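Local coordinates for protein alpha-fucosidase GH29 (Fusarium graminearum, PDB 4PSR) that hydrolyses alpha-L-fucosides as a family GH29 glycoside hydrolase, probably releasing alpha-1,6-linked fucose from the reducing-end N-acetylglucosamine of glycoprotein glycans, at residues G121-H127 with L166-Q172; D150-A156 with D216-P220. All blocks are in the same frame, centred on the assembly; numbering follows the deposited sequence.

Contact 1: G121-H127 with L166-Q172; sequences GPVAEHH and LVIAMHQ. With FUL (beta-L-fucopyranose), chain M.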
loop_
_atom_site.group_PDB
_atom_site.type_symbol
_atom_site.label_atom_id
_atom_site.label_comp_id
_atom_site.label_asym_id
_atom_site.label_seq_id
_atom_site.Cartn_x
_atom_site.Cartn_y
_atom_site.Cartn_z
ATOM N N GLY A 121 7.738 8.694 -5.361
ATOM C CA GLY A 121 7.576 9.260 -6.681
ATOM C C GLY A 121 6.224 9.889 -6.888
ATOM O O GLY A 121 5.373 9.871 -5.999
ATOM N N PRO A 122 6.006 10.437 -8.087
ATOM C CA PRO A 122 4.779 11.169 -8.406
ATOM C C PRO A 122 3.642 10.283 -8.912
ATOM O O PRO A 122 3.855 9.213 -9.472
ATOM C CB PRO A 122 5.188 12.043 -9.587
ATOM C CG PRO A 122 6.268 11.194 -10.288
ATOM C CD PRO A 122 7.025 10.547 -9.156
ATOM N N VAL A 123 2.431 10.795 -8.760
ATOM C CA VAL A 123 1.370 10.485 -9.701
ATOM C C VAL A 123 1.809 11.093 -11.029
ATOM O O VAL A 123 1.978 12.314 -11.143
ATOM C CB VAL A 123 0.005 11.067 -9.246
ATOM C CG1 VAL A 123 -1.023 10.970 -10.360
ATOM C CG2 VAL A 123 -0.473 10.339 -8.008
ATOM N N ALA A 124 2.052 10.253 -12.033
ATOM C CA ALA A 124 2.511 10.733 -13.339
ATOM C C ALA A 124 1.334 11.099 -14.235
ATOM O O ALA A 124 1.460 11.987 -15.095
ATOM C CB ALA A 124 3.383 9.706 -14.026
ATOM N N GLU A 125 0.204 10.400 -14.072
ATOM C CA GLU A 125 -1.024 10.750 -14.803
ATOM C C GLU A 125 -2.177 10.224 -13.959
ATOM O O GLU A 125 -2.207 9.024 -13.666
ATOM C CB GLU A 125 -1.059 10.143 -16.191
ATOM C CG GLU A 125 -2.363 10.511 -16.911
ATOM C CD GLU A 125 -2.405 10.195 -18.377
ATOM O OE1 GLU A 125 -1.376 9.878 -18.972
ATOM O OE2 GLU A 125 -3.540 10.246 -18.937
ATOM N N HIS A 126 -3.088 11.109 -13.578
ATOM C CA HIS A 126 -4.276 10.692 -12.836
ATOM C C HIS A 126 -5.389 10.318 -13.842
ATOM O O HIS A 126 -5.081 9.801 -14.895
ATOM C CB HIS A 126 -4.653 11.777 -11.816
ATOM C CG HIS A 126 -5.528 11.280 -10.725
ATOM N ND1 HIS A 126 -6.884 11.526 -10.711
ATOM C CD2 HIS A 126 -5.275 10.479 -9.667
ATOM C CE1 HIS A 126 -7.421 10.937 -9.654
ATOM N NE2 HIS A 126 -6.466 10.285 -9.009
ATOM N N HIS A 127 -6.665 10.542 -13.500
ATOM C CA HIS A 127 -7.786 10.215 -14.388
ATOM C C HIS A 127 -8.084 11.329 -15.409
ATOM O O HIS A 127 -8.907 11.108 -16.301
ATOM C CB HIS A 127 -9.108 10.037 -13.604
ATOM C CG HIS A 127 -9.116 9.009 -12.504
ATOM N ND1 HIS A 127 -8.544 7.750 -12.590
ATOM C CD2 HIS A 127 -9.730 9.061 -11.295
ATOM C CE1 HIS A 127 -8.815 7.084 -11.476
ATOM N NE2 HIS A 127 -9.511 7.857 -10.667
ATOM N N LEU A 166 12.059 4.160 -7.202
ATOM C CA LEU A 166 11.091 5.036 -7.849
ATOM C C LEU A 166 9.759 4.317 -8.082
ATOM O O LEU A 166 9.709 3.278 -8.779
ATOM C CB LEU A 166 11.626 5.531 -9.193
ATOM C CG LEU A 166 10.711 6.448 -10.008
ATOM C CD1 LEU A 166 10.464 7.759 -9.327
ATOM C CD2 LEU A 166 11.268 6.672 -11.408
ATOM N N VAL A 167 8.692 4.893 -7.524
ATOM C CA VAL A 167 7.326 4.499 -7.865
ATOM C C VAL A 167 6.707 5.568 -8.756
ATOM O O VAL A 167 6.892 6.778 -8.534
ATOM C CB VAL A 167 6.437 4.228 -6.611
ATOM C CG1 VAL A 167 6.399 5.417 -5.654
ATOM C CG2 VAL A 167 5.023 3.818 -7.012
ATOM N N ILE A 168 5.958 5.104 -9.755
ATOM C CA ILE A 168 5.156 5.982 -10.610
ATOM C C ILE A 168 3.711 5.502 -10.554
ATOM O O ILE A 168 3.460 4.310 -10.800
ATOM C CB ILE A 168 5.651 5.983 -12.078
ATOM C CG1 ILE A 168 7.091 6.530 -12.183
ATOM C CG2 ILE A 168 4.686 6.767 -12.981
ATOM C CD1 ILE A 168 7.237 8.028 -11.956
ATOM N N ALA A 169 2.786 6.396 -10.230
ATOM C CA ALA A 169 1.346 6.076 -10.216
ATOM C C ALA A 169 0.667 6.550 -11.481
ATOM O O ALA A 169 0.848 7.687 -11.955
ATOM C CB ALA A 169 0.668 6.656 -8.967
ATOM N N MET A 170 -0.140 5.635 -12.032
ATOM C CA MET A 170 -0.838 5.807 -13.294
ATOM C C MET A 170 -2.309 5.472 -13.097
ATOM O O MET A 170 -2.630 4.371 -12.644
ATOM C CB MET A 170 -0.237 4.894 -14.344
ATOM C CG MET A 170 1.219 5.176 -14.668
ATOM S SD MET A 170 1.467 6.710 -15.583
ATOM C CE MET A 170 0.914 6.168 -17.217
ATOM N N HIS A 171 -3.191 6.410 -13.426
ATOM C CA HIS A 171 -4.626 6.226 -13.216
ATOM C C HIS A 171 -5.404 6.486 -14.533
ATOM O O HIS A 171 -6.534 6.981 -14.520
ATOM C CB HIS A 171 -5.196 7.144 -12.095
ATOM C CG HIS A 171 -4.326 7.347 -10.876
ATOM N ND1 HIS A 171 -4.819 7.227 -9.595
ATOM C CD2 HIS A 171 -3.029 7.738 -10.742
ATOM C CE1 HIS A 171 -3.867 7.540 -8.723
ATOM N NE2 HIS A 171 -2.774 7.856 -9.395
ATOM N N GLN A 172 -4.802 6.098 -15.654
ATOM C CA GLN A 172 -5.273 6.570 -16.955
ATOM C C GLN A 172 -6.354 5.705 -17.601
ATOM O O GLN A 172 -6.890 6.082 -18.639
ATOM C CB GLN A 172 -4.100 6.880 -17.896
ATOM C CG GLN A 172 -3.488 5.749 -18.699
ATOM C CD GLN A 172 -2.619 4.766 -17.935
ATOM O OE1 GLN A 172 -2.681 4.686 -16.701
ATOM N NE2 GLN A 172 -1.802 3.995 -18.658
HETATM C C1 FUL M . -8.766 6.107 -6.342
HETATM C C2 FUL M . -8.806 7.354 -7.202
HETATM O O2 FUL M . -10.075 7.526 -7.854
HETATM C C3 FUL M . -8.526 8.506 -6.274
HETATM O O3 FUL M . -8.626 9.712 -6.999
HETATM C C4 FUL M . -7.141 8.307 -5.713
HETATM O O4 FUL M . -6.188 8.383 -6.769
HETATM C C5 FUL M . -7.072 6.957 -5.010
HETATM C C6 FUL M . -5.690 6.636 -4.481
HETATM O O5 FUL M . -7.463 5.881 -5.858
HETATM O O1 FUL M . -9.107 5.004 -7.143
#

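Contact 2: D150-A156 with D216-P220; sequences DLVKLWA and DHVQP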
loop_
_atom_site.group_PDB
_atom_site.type_symbol
_atom_site.label_atom_id
_atom_site.label_comp_id
_atom_site.label_asym_id
_atom_site.label_seq_id
_atom_site.Cartn_x
_atom_site.Cartn_y
_atom_site.Cartn_z
ATOM N N ASP A 150 9.285 19.072 -17.490
ATOM C CA ASP A 150 9.010 17.641 -17.446
ATOM C C ASP A 150 8.998 17.249 -15.965
ATOM O O ASP A 150 10.045 16.907 -15.378
ATOM C CB ASP A 150 10.055 16.870 -18.250
ATOM C CG ASP A 150 9.777 15.368 -18.317
ATOM O OD1 ASP A 150 9.061 14.867 -17.445
ATOM O OD2 ASP A 150 10.320 14.719 -19.233
ATOM N N LEU A 151 7.834 17.387 -15.325
ATOM C CA LEU A 151 7.720 17.200 -13.882
ATOM C C LEU A 151 8.108 15.803 -13.470
ATOM O O LEU A 151 8.838 15.631 -12.489
ATOM C CB LEU A 151 6.313 17.560 -13.385
ATOM C CG LEU A 151 5.914 19.008 -13.662
ATOM C CD1 LEU A 151 4.436 19.191 -13.303
ATOM C CD2 LEU A 151 6.790 19.986 -12.901
ATOM N N VAL A 152 7.641 14.808 -14.216
ATOM C CA VAL A 152 7.942 13.420 -13.863
ATOM C C VAL A 152 9.459 13.132 -13.920
ATOM O O VAL A 152 9.978 12.481 -13.031
ATOM C CB VAL A 152 7.061 12.472 -14.687
ATOM C CG1 VAL A 152 7.561 11.064 -14.630
ATOM C CG2 VAL A 152 5.597 12.548 -14.168
ATOM N N LYS A 153 10.144 13.622 -14.945
ATOM C CA LYS A 153 11.587 13.395 -15.043
ATOM C C LYS A 153 12.345 14.120 -13.925
ATOM O O LYS A 153 13.269 13.547 -13.350
ATOM C CB LYS A 153 12.113 13.772 -16.426
ATOM C CG LYS A 153 13.537 13.309 -16.724
ATOM C CD LYS A 153 13.691 11.790 -16.870
ATOM C CE LYS A 153 15.061 11.473 -17.454
ATOM N NZ LYS A 153 15.445 10.048 -17.412
ATOM N N LEU A 154 11.929 15.345 -13.601
ATOM C CA LEU A 154 12.526 16.118 -12.496
ATOM C C LEU A 154 12.390 15.312 -11.184
ATOM O O LEU A 154 13.356 15.150 -10.421
ATOM C CB LEU A 154 11.735 17.432 -12.348
ATOM C CG LEU A 154 12.201 18.837 -12.004
ATOM C CD1 LEU A 154 13.617 19.155 -12.400
ATOM C CD2 LEU A 154 11.238 19.766 -12.738
ATOM N N TRP A 155 11.190 14.819 -10.892
ATOM C CA TRP A 155 10.997 14.037 -9.683
ATOM C C TRP A 155 11.832 12.772 -9.696
ATOM O O TRP A 155 12.473 12.437 -8.689
ATOM C CB TRP A 155 9.544 13.633 -9.499
ATOM C CG TRP A 155 8.544 14.722 -9.153
ATOM C CD1 TRP A 155 7.428 15.026 -9.865
ATOM C CD2 TRP A 155 8.549 15.598 -8.018
ATOM N NE1 TRP A 155 6.741 16.029 -9.249
ATOM C CE2 TRP A 155 7.419 16.421 -8.127
ATOM C CE3 TRP A 155 9.407 15.784 -6.941
ATOM C CZ2 TRP A 155 7.086 17.377 -7.160
ATOM C CZ3 TRP A 155 9.088 16.748 -5.991
ATOM C CH2 TRP A 155 7.941 17.538 -6.117
ATOM N N ALA A 156 11.826 12.071 -10.827
ATOM C CA ALA A 156 12.526 10.798 -10.900
ATOM C C ALA A 156 14.014 10.979 -10.678
ATOM O O ALA A 156 14.634 10.225 -9.935
ATOM C CB ALA A 156 12.280 10.124 -12.251
ATOM N N ASP A 216 9.863 3.683 -20.301
ATOM C CA ASP A 216 11.145 3.805 -20.979
ATOM C C ASP A 216 11.838 5.125 -20.616
ATOM O O ASP A 216 13.071 5.202 -20.603
ATOM C CB ASP A 216 10.980 3.697 -22.505
ATOM C CG ASP A 216 10.717 2.269 -23.003
ATOM O OD1 ASP A 216 11.114 1.279 -22.343
ATOM O OD2 ASP A 216 10.150 2.163 -24.103
ATOM N N HIS A 217 11.054 6.145 -20.279
ATOM C CA HIS A 217 11.574 7.489 -19.967
ATOM C C HIS A 217 12.218 7.570 -18.589
ATOM O O HIS A 217 13.238 8.230 -18.422
ATOM C CB HIS A 217 10.399 8.479 -20.053
ATOM C CG HIS A 217 10.768 9.931 -20.007
ATOM N ND1 HIS A 217 11.654 10.513 -20.891
ATOM C CD2 HIS A 217 10.254 10.943 -19.269
ATOM C CE1 HIS A 217 11.706 11.815 -20.659
ATOM N NE2 HIS A 217 10.870 12.101 -19.676
ATOM N N VAL A 218 11.646 6.899 -17.596
ATOM C CA VAL A 218 12.135 7.015 -16.219
ATOM C C VAL A 218 12.493 5.698 -15.532
ATOM O O VAL A 218 12.993 5.706 -14.407
ATOM C CB VAL A 218 11.198 7.870 -15.300
ATOM C CG1 VAL A 218 11.017 9.236 -15.881
ATOM C CG2 VAL A 218 9.842 7.174 -15.036
ATOM N N GLN A 219 12.302 4.572 -16.206
ATOM C CA GLN A 219 12.674 3.267 -15.657
ATOM C C GLN A 219 12.198 3.015 -14.207
ATOM O O GLN A 219 13.002 2.715 -13.304
ATOM C CB GLN A 219 14.185 3.001 -15.795
ATOM C CG GLN A 219 14.684 3.126 -17.242
ATOM C CD GLN A 219 16.155 2.729 -17.418
ATOM O OE1 GLN A 219 16.842 2.372 -16.453
ATOM N NE2 GLN A 219 16.650 2.825 -18.660
ATOM N N PRO A 220 10.885 3.101 -13.988
ATOM C CA PRO A 220 10.366 2.931 -12.619
ATOM C C PRO A 220 10.585 1.540 -12.032
ATOM O O PRO A 220 10.501 0.534 -12.755
ATOM C CB PRO A 220 8.866 3.185 -12.782
ATOM C CG PRO A 220 8.586 2.793 -14.211
ATOM C CD PRO A 220 9.802 3.167 -14.988
#

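Contact 1: G121-H127 with L166-Q172
His171 packs against His126 and His127. His126 sends its CD2 over the centre of the His171 ring, 3.3 Å from His171 ND1. The two planes are inclined at 44°, so the pair is neither a flat stack nor a T. His127 meets the edge of His171 with its face, a T-shaped pair with centroids 5.7 Å apart. Two bonds hold the His171 backbone: its N donates to Glu125 O, and its O accepts from His127 ND1 at 2.9 Å. The second bond uses a carbonyl lone pair, lies near the His127 ring plane and fixes that ring's rotation. It also points His127 NE2 at the fucose, where it bonds O2 at 2.9 Å. His126 NE2 bonds O4 at 3.0 Å and, weakly, O3. His171 ND1 is bonded to Asp226, which also binds the sugar.

Glu125 lies on the other face of the sheet from Val123. With CG anti to the backbone N (chi1 179°), its extended chain carries the carboxylate across Gln172 CB, 3.6 Å from OE2. Lys210 forms a salt bridge with this buried group, and Ser131 a hydrogen bond.

Earlier in the strands, Ala169 N bonds Pro122 O and Ala124 N bonds Ala169 O. The register then slips by one residue between Val123 and Glu125, a beta bulge. Ala124 CB presses on Ile168 CG2 at 3.4 Å, a tight fit. These are neighbouring parallel strands of the TIM barrel, and the histidines just beyond their C-terminal ends line the fucose site, where this family of barrels keeps its active centre.

Contact 2: D150-A156 with D216-P220
His217 NE2 donates to Asp150 OD2 over 2.7 Å. The bond uses the syn lone pair of OD2, and the carboxylate is almost coplanar with the imidazole, 7° apart. Asp150 is also the N-cap of helix 151-161. Its OD1 accepts from Lys153 N at 3.0 Å, met from above the carboxylate plane. One oxygen thus caps the helix and the other reaches the neighbouring helix.

The first turns of helix 151-161 meet the last turn of helix 200-218 on the outside of the TIM barrel. Lys153 makes a second polar link, less certain than the Asp150 bond because the side chain has two conformers. In the one described, CG is anti to the backbone N (chi1 -168°) and the chain bends at chi2. CD then lies over one face of the His217 ring, 4.2 Å from its centroid, in a CH-pi contact. NZ bonds His217 O at 3.0 Å, nearly along the C=O axis. Gln219, just after Val218, is the first residue to leave helical geometry, with positive phi.

Val218 points toward helix 151-161 and packs against it. Its CG1 meets Val152 CG1 at 4.1 Å. Ala156 CB touches Val218 CB at 3.9 Å. Leu166 and Ile168 of the barrel strand 165-170 lie against Val218.

Both contacts belong to the same TIM barrel, with centres about 11 Å apart. Contact 1 joins strands 119-125 and 165-170 within the barrel wall. Contact 2 joins helices 151-161 and 200-218 in the layer around it. Along the chain the segments alternate: strand, helix, strand, helix. The first three elements form a beta-alpha-beta unit, and helix 200-218 comes after the second strand. The layers touch directly. Leu166 CD2 lies 3.6 Å from Val218 O, and Ala124 CB lies 3.6 Å from Val152 CG2. Packing thus joins both helices to the strands that lead into the sugar-binding histidines just beyond their C-terminal ends.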